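Local coordinates for tellurite resistance protein of COG3793 (Nostoc punctiforme, PDB 2OU3), which is a zinc-binding, mainly helical protein of the TerB family, probably linked to tellurite resistance, that also binds 1H-indole-3-carbaldehyde, at residues Ser30-Lys41 against Asp70-Leu80. Sequence-based numbering, arbitrary orientation. Where two conformers were deposited one is given.
Sequences SIYMKSVLTCAK and DLKTYEADEAL. With I3A (1H-indole-3-carbaldehyde), chain E.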
loop_
_atom_site.group_PDB
_atom_site.type_symbol
_atom_site.label_atom_id
_atom_site.label_comp_id
_atom_site.label_asym_id
_atom_site.label_seq_id
_atom_site.Cartn_x
_atom_site.Cartn_y
_atom_site.Cartn_z
ATOM N N SER A 30 16.468 -2.354 -6.640
ATOM C CA SER A 30 17.548 -1.375 -6.514
ATOM C C SER A 30 17.646 -0.427 -7.719
ATOM O O SER A 30 17.627 0.792 -7.568
ATOM C CB SER A 30 18.892 -2.118 -6.329
ATOM O OG SER A 30 19.979 -1.215 -6.193
ATOM N N ILE A 31 17.719 -1.007 -8.911
ATOM C CA ILE A 31 17.809 -0.243 -10.156
ATOM C C ILE A 31 16.564 0.645 -10.340
ATOM O O ILE A 31 16.677 1.844 -10.653
ATOM C CB ILE A 31 18.042 -1.178 -11.375
ATOM C CG1 ILE A 31 19.410 -1.862 -11.287
ATOM C CG2 ILE A 31 17.988 -0.400 -12.683
ATOM C CD1 ILE A 31 19.542 -3.091 -12.182
ATOM N N TYR A 32 15.387 0.077 -10.077
ATOM C CA TYR A 32 14.141 0.833 -10.154
ATOM C C TYR A 32 14.173 2.053 -9.233
ATOM O O TYR A 32 13.880 3.180 -9.671
ATOM C CB TYR A 32 12.968 -0.054 -9.784
ATOM C CG TYR A 32 11.628 0.662 -9.653
ATOM C CD1 TYR A 32 10.844 0.917 -10.765
ATOM C CD2 TYR A 32 11.151 1.071 -8.409
ATOM C CE1 TYR A 32 9.622 1.568 -10.651
ATOM C CE2 TYR A 32 9.942 1.715 -8.286
ATOM C CZ TYR A 32 9.166 1.946 -9.390
ATOM O OH TYR A 32 7.950 2.573 -9.234
HETATM N N MSE A 33 14.559 1.853 -7.976
HETATM C CA MSE A 33 14.607 2.947 -6.998
HETATM C C MSE A 33 15.668 3.967 -7.334
HETATM O O MSE A 33 15.461 5.153 -7.137
HETATM C CB MSE A 33 14.834 2.443 -5.575
HETATM C CG MSE A 33 13.608 1.882 -4.941
HETATM SE SE MSE A 33 12.110 3.127 -4.928
HETATM C CE MSE A 33 13.015 4.665 -4.471
ATOM N N LYS A 34 16.822 3.514 -7.844
ATOM C CA LYS A 34 17.838 4.446 -8.321
ATOM C C LYS A 34 17.287 5.318 -9.444
ATOM O O LYS A 34 17.568 6.498 -9.516
ATOM C CB LYS A 34 19.125 3.720 -8.774
ATOM C CG LYS A 34 19.935 3.201 -7.568
ATOM C CD LYS A 34 21.077 2.265 -7.910
ATOM C CE LYS A 34 21.898 1.929 -6.649
ATOM N NZ LYS A 34 23.084 1.062 -6.919
ATOM N N SER A 35 16.486 4.725 -10.323
ATOM C CA SER A 35 15.870 5.471 -11.412
ATOM C C SER A 35 14.915 6.532 -10.853
ATOM O O SER A 35 14.873 7.681 -11.297
ATOM C CB SER A 35 15.098 4.510 -12.305
ATOM O OG SER A 35 15.980 3.570 -12.837
ATOM N N VAL A 36 14.135 6.114 -9.871
ATOM C CA VAL A 36 13.135 6.968 -9.250
ATOM C C VAL A 36 13.824 8.145 -8.593
ATOM O O VAL A 36 13.398 9.293 -8.778
ATOM C CB VAL A 36 12.290 6.184 -8.212
ATOM C CG1 VAL A 36 11.527 7.158 -7.264
ATOM C CG2 VAL A 36 11.319 5.210 -8.917
ATOM N N LEU A 37 14.892 7.873 -7.832
ATOM C CA LEU A 37 15.636 8.935 -7.172
ATOM C C LEU A 37 16.287 9.873 -8.174
ATOM O O LEU A 37 16.261 11.100 -7.984
ATOM C CB LEU A 37 16.713 8.370 -6.244
ATOM C CG LEU A 37 16.214 7.591 -5.039
ATOM C CD1 LEU A 37 17.388 6.933 -4.341
ATOM C CD2 LEU A 37 15.433 8.543 -4.113
ATOM N N THR A 38 16.868 9.315 -9.240
ATOM C CA THR A 38 17.422 10.142 -10.302
ATOM C C THR A 38 16.347 11.066 -10.887
ATOM O O THR A 38 16.590 12.244 -11.119
ATOM C CB THR A 38 17.991 9.295 -11.441
ATOM O OG1 THR A 38 18.902 8.359 -10.892
ATOM C CG2 THR A 38 18.707 10.154 -12.462
ATOM N N CYS A 39 15.179 10.497 -11.131
ATOM C CA CYS A 39 14.052 11.208 -11.703
ATOM C C CYS A 39 13.566 12.339 -10.784
ATOM O O CYS A 39 13.387 13.458 -11.230
ATOM C CB CYS A 39 12.924 10.200 -11.989
ATOM S SG CYS A 39 11.721 10.615 -13.256
ATOM N N ALA A 40 13.351 12.023 -9.510
ATOM C CA ALA A 40 12.895 13.009 -8.538
ATOM C C ALA A 40 13.929 14.128 -8.383
ATOM O O ALA A 40 13.573 15.302 -8.354
ATOM C CB ALA A 40 12.635 12.363 -7.200
ATOM N N LYS A 41 15.206 13.757 -8.284
ATOM C CA LYS A 41 16.277 14.751 -8.129
ATOM C C LYS A 41 16.435 15.574 -9.416
ATOM O O LYS A 41 16.594 16.798 -9.364
ATOM C CB LYS A 41 17.585 14.066 -7.757
ATOM C CG LYS A 41 18.682 15.002 -7.276
ATOM C CD LYS A 41 20.034 14.301 -7.318
ATOM C CE LYS A 41 21.126 15.158 -6.674
ATOM N NZ LYS A 41 22.306 14.349 -6.314
ATOM N N ASP A 70 22.471 0.521 0.507
ATOM C CA ASP A 70 23.111 1.029 -0.715
ATOM C C ASP A 70 22.374 2.275 -1.289
ATOM O O ASP A 70 23.020 3.197 -1.813
ATOM C CB ASP A 70 23.216 -0.117 -1.729
ATOM C CG ASP A 70 23.870 0.276 -3.011
ATOM O OD1 ASP A 70 25.106 0.287 -3.048
ATOM O OD2 ASP A 70 23.141 0.489 -3.997
ATOM N N LEU A 71 21.055 2.333 -1.164
ATOM C CA LEU A 71 20.310 3.556 -1.524
ATOM C C LEU A 71 20.655 4.730 -0.610
ATOM O O LEU A 71 20.689 5.879 -1.060
ATOM C CB LEU A 71 18.783 3.321 -1.505
ATOM C CG LEU A 71 18.171 2.456 -2.603
ATOM C CD1 LEU A 71 16.676 2.151 -2.353
ATOM C CD2 LEU A 71 18.373 3.104 -3.947
ATOM N N LYS A 72 20.871 4.455 0.677
ATOM C CA LYS A 72 21.234 5.511 1.631
ATOM C C LYS A 72 22.466 6.297 1.200
ATOM O O LYS A 72 22.483 7.514 1.325
ATOM C CB LYS A 72 21.446 4.959 3.051
ATOM C CG LYS A 72 20.125 4.609 3.728
ATOM C CD LYS A 72 20.220 4.456 5.233
ATOM C CE LYS A 72 20.291 3.009 5.683
ATOM N NZ LYS A 72 19.489 2.764 6.936
ATOM N N THR A 73 23.468 5.601 0.666
ATOM C CA THR A 73 24.736 6.217 0.231
ATOM C C THR A 73 24.743 6.609 -1.256
ATOM O O THR A 73 25.685 7.236 -1.753
ATOM C CB THR A 73 25.899 5.250 0.492
ATOM O OG1 THR A 73 25.702 4.037 -0.262
ATOM C CG2 THR A 73 25.988 4.911 1.993
ATOM N N TYR A 74 23.682 6.266 -1.971
ATOM C CA TYR A 74 23.629 6.517 -3.392
ATOM C C TYR A 74 23.453 7.995 -3.692
ATOM O O TYR A 74 22.542 8.654 -3.180
ATOM C CB TYR A 74 22.486 5.755 -4.018
ATOM C CG TYR A 74 22.367 5.894 -5.533
ATOM C CD1 TYR A 74 23.276 5.281 -6.381
ATOM C CD2 TYR A 74 21.267 6.537 -6.110
ATOM C CE1 TYR A 74 23.141 5.365 -7.767
ATOM C CE2 TYR A 74 21.127 6.633 -7.496
ATOM C CZ TYR A 74 22.059 6.033 -8.310
ATOM O OH TYR A 74 21.931 6.111 -9.670
ATOM N N GLU A 75 24.336 8.482 -4.542
ATOM C CA GLU A 75 24.275 9.824 -5.063
ATOM C C GLU A 75 23.633 9.702 -6.438
ATOM O O GLU A 75 24.215 9.129 -7.372
ATOM C CB GLU A 75 25.684 10.415 -5.176
ATOM C CG GLU A 75 26.122 11.207 -3.937
ATOM C CD GLU A 75 25.547 12.626 -3.924
ATOM O OE1 GLU A 75 24.359 12.792 -3.563
ATOM O OE2 GLU A 75 26.288 13.574 -4.278
ATOM N N ALA A 76 22.421 10.214 -6.553
ATOM C CA ALA A 76 21.620 10.009 -7.744
ATOM C C ALA A 76 22.024 11.014 -8.808
ATOM O O ALA A 76 21.208 11.826 -9.243
ATOM C CB ALA A 76 20.138 10.135 -7.414
ATOM N N ASP A 77 23.279 10.927 -9.229
ATOM C CA ASP A 77 23.848 11.857 -10.187
ATOM C C ASP A 77 24.203 11.184 -11.510
ATOM O O ASP A 77 24.918 11.768 -12.327
ATOM C CB ASP A 77 25.118 12.504 -9.594
ATOM C CG ASP A 77 24.839 13.318 -8.325
ATOM O OD1 ASP A 77 23.714 13.852 -8.169
ATOM O OD2 ASP A 77 25.771 13.431 -7.492
ATOM N N GLU A 78 23.695 9.972 -11.732
ATOM C CA GLU A 78 23.949 9.240 -12.984
ATOM C C GLU A 78 22.926 9.620 -14.055
ATOM O O GLU A 78 21.920 10.240 -13.747
ATOM C CB GLU A 78 23.876 7.741 -12.743
ATOM C CG GLU A 78 24.738 7.279 -11.572
ATOM C CD GLU A 78 24.779 5.772 -11.484
ATOM O OE1 GLU A 78 23.804 5.164 -10.974
ATOM O OE2 GLU A 78 25.772 5.208 -11.981
ATOM N N ALA A 79 23.189 9.256 -15.313
ATOM C CA ALA A 79 22.245 9.550 -16.383
ATOM C C ALA A 79 21.079 8.557 -16.300
ATOM O O ALA A 79 21.285 7.347 -16.227
ATOM C CB ALA A 79 22.932 9.504 -17.750
ATOM N N LEU A 80 19.859 9.072 -16.259
ATOM C CA LEU A 80 18.672 8.241 -16.040
ATOM C C LEU A 80 18.555 7.137 -17.096
ATOM O O LEU A 80 18.251 5.985 -16.785
ATOM C CB LEU A 80 17.432 9.112 -16.049
ATOM C CG LEU A 80 16.066 8.440 -15.894
ATOM C CD1 LEU A 80 15.914 7.604 -14.641
ATOM C CD2 LEU A 80 14.999 9.548 -15.959
HETATM O O I3A E . 10.927 -3.488 -7.448
HETATM C "C3'" I3A E . 9.951 -2.743 -7.489
HETATM C C3 I3A E . 9.447 -2.345 -8.826
HETATM C C2 I3A E . 8.334 -1.575 -9.026
HETATM N N I3A E . 8.164 -1.437 -10.385
HETATM C C8 I3A E . 9.127 -2.087 -11.071
HETATM C C9 I3A E . 10.033 -2.733 -10.113
HETATM C C4 I3A E . 11.113 -3.517 -10.549
HETATM C C5 I3A E . 11.331 -3.633 -11.901
HETATM C C6 I3A E . 10.475 -3.031 -12.838
HETATM C C7 I3A E . 9.392 -2.278 -12.414
HETATM O O HOH W 1 20.406 -0.177 -3.801
HETATM O O HOH W 2 25.663 2.416 -5.420
HETATM O O HOH W 3 21.619 8.631 -10.606
HETATM O O HOH W 4 21.402 12.449 -4.461
#
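Asp70 OD2 takes a salt-bridging hydrogen bond from Lys34 NZ (3.0 Å) on its syn lone pair, and a water that also accepts from Ser30 OG donates to the same oxygen. A second water links Lys34 NZ to Asp70 OD1, so both carboxylate oxygens are tied to helix 26-41. The lysine gets there across the ring of Tyr74: its chain is extended beyond CG, and CG lies over the face, 3.6 Å from the ring centroid and 13° off the normal, a CH-pi contact. At the ring edge, in plane, Glu78 OE1 receives a very short bond from Tyr74 OH (2.5 Å), while Glu78 OE2 pairs with Arg86. Beside it, one water donates to Thr38 OG1 and Tyr74 OH and accepts from Glu78 N. The threonine hydroxyl in turn donates to Lys34 O (2.7 Å), on the opposite face of that carbonyl from Thr38 N. In this all-helical TerB-family fold, the end of helix 65-73 and the loop after it wrap along helix 26-41. Leu71 is a knob among Ser30, Met33, Lys34 and Leu37, with CD1 3.7 Å from Met33 CB. Ala76, centre of an inverse gamma turn, sets its methyl against Leu37 CB (4.0 Å), where the backbones come closest, Ala76 to Thr38. Lys41, its CG turned away from its own backbone N (chi1 -167°), runs past Ala76 O into a salt-bridge network with Asp77 and, at longer range, Glu75; the modelled NZ to Asp77 OD1 separation is implausibly short and its exact length doubtful. On another side of helix 26-41, the Tyr32 ring has the bound indole carbaldehyde over one face, with CE1 3.4 Å from I3A N.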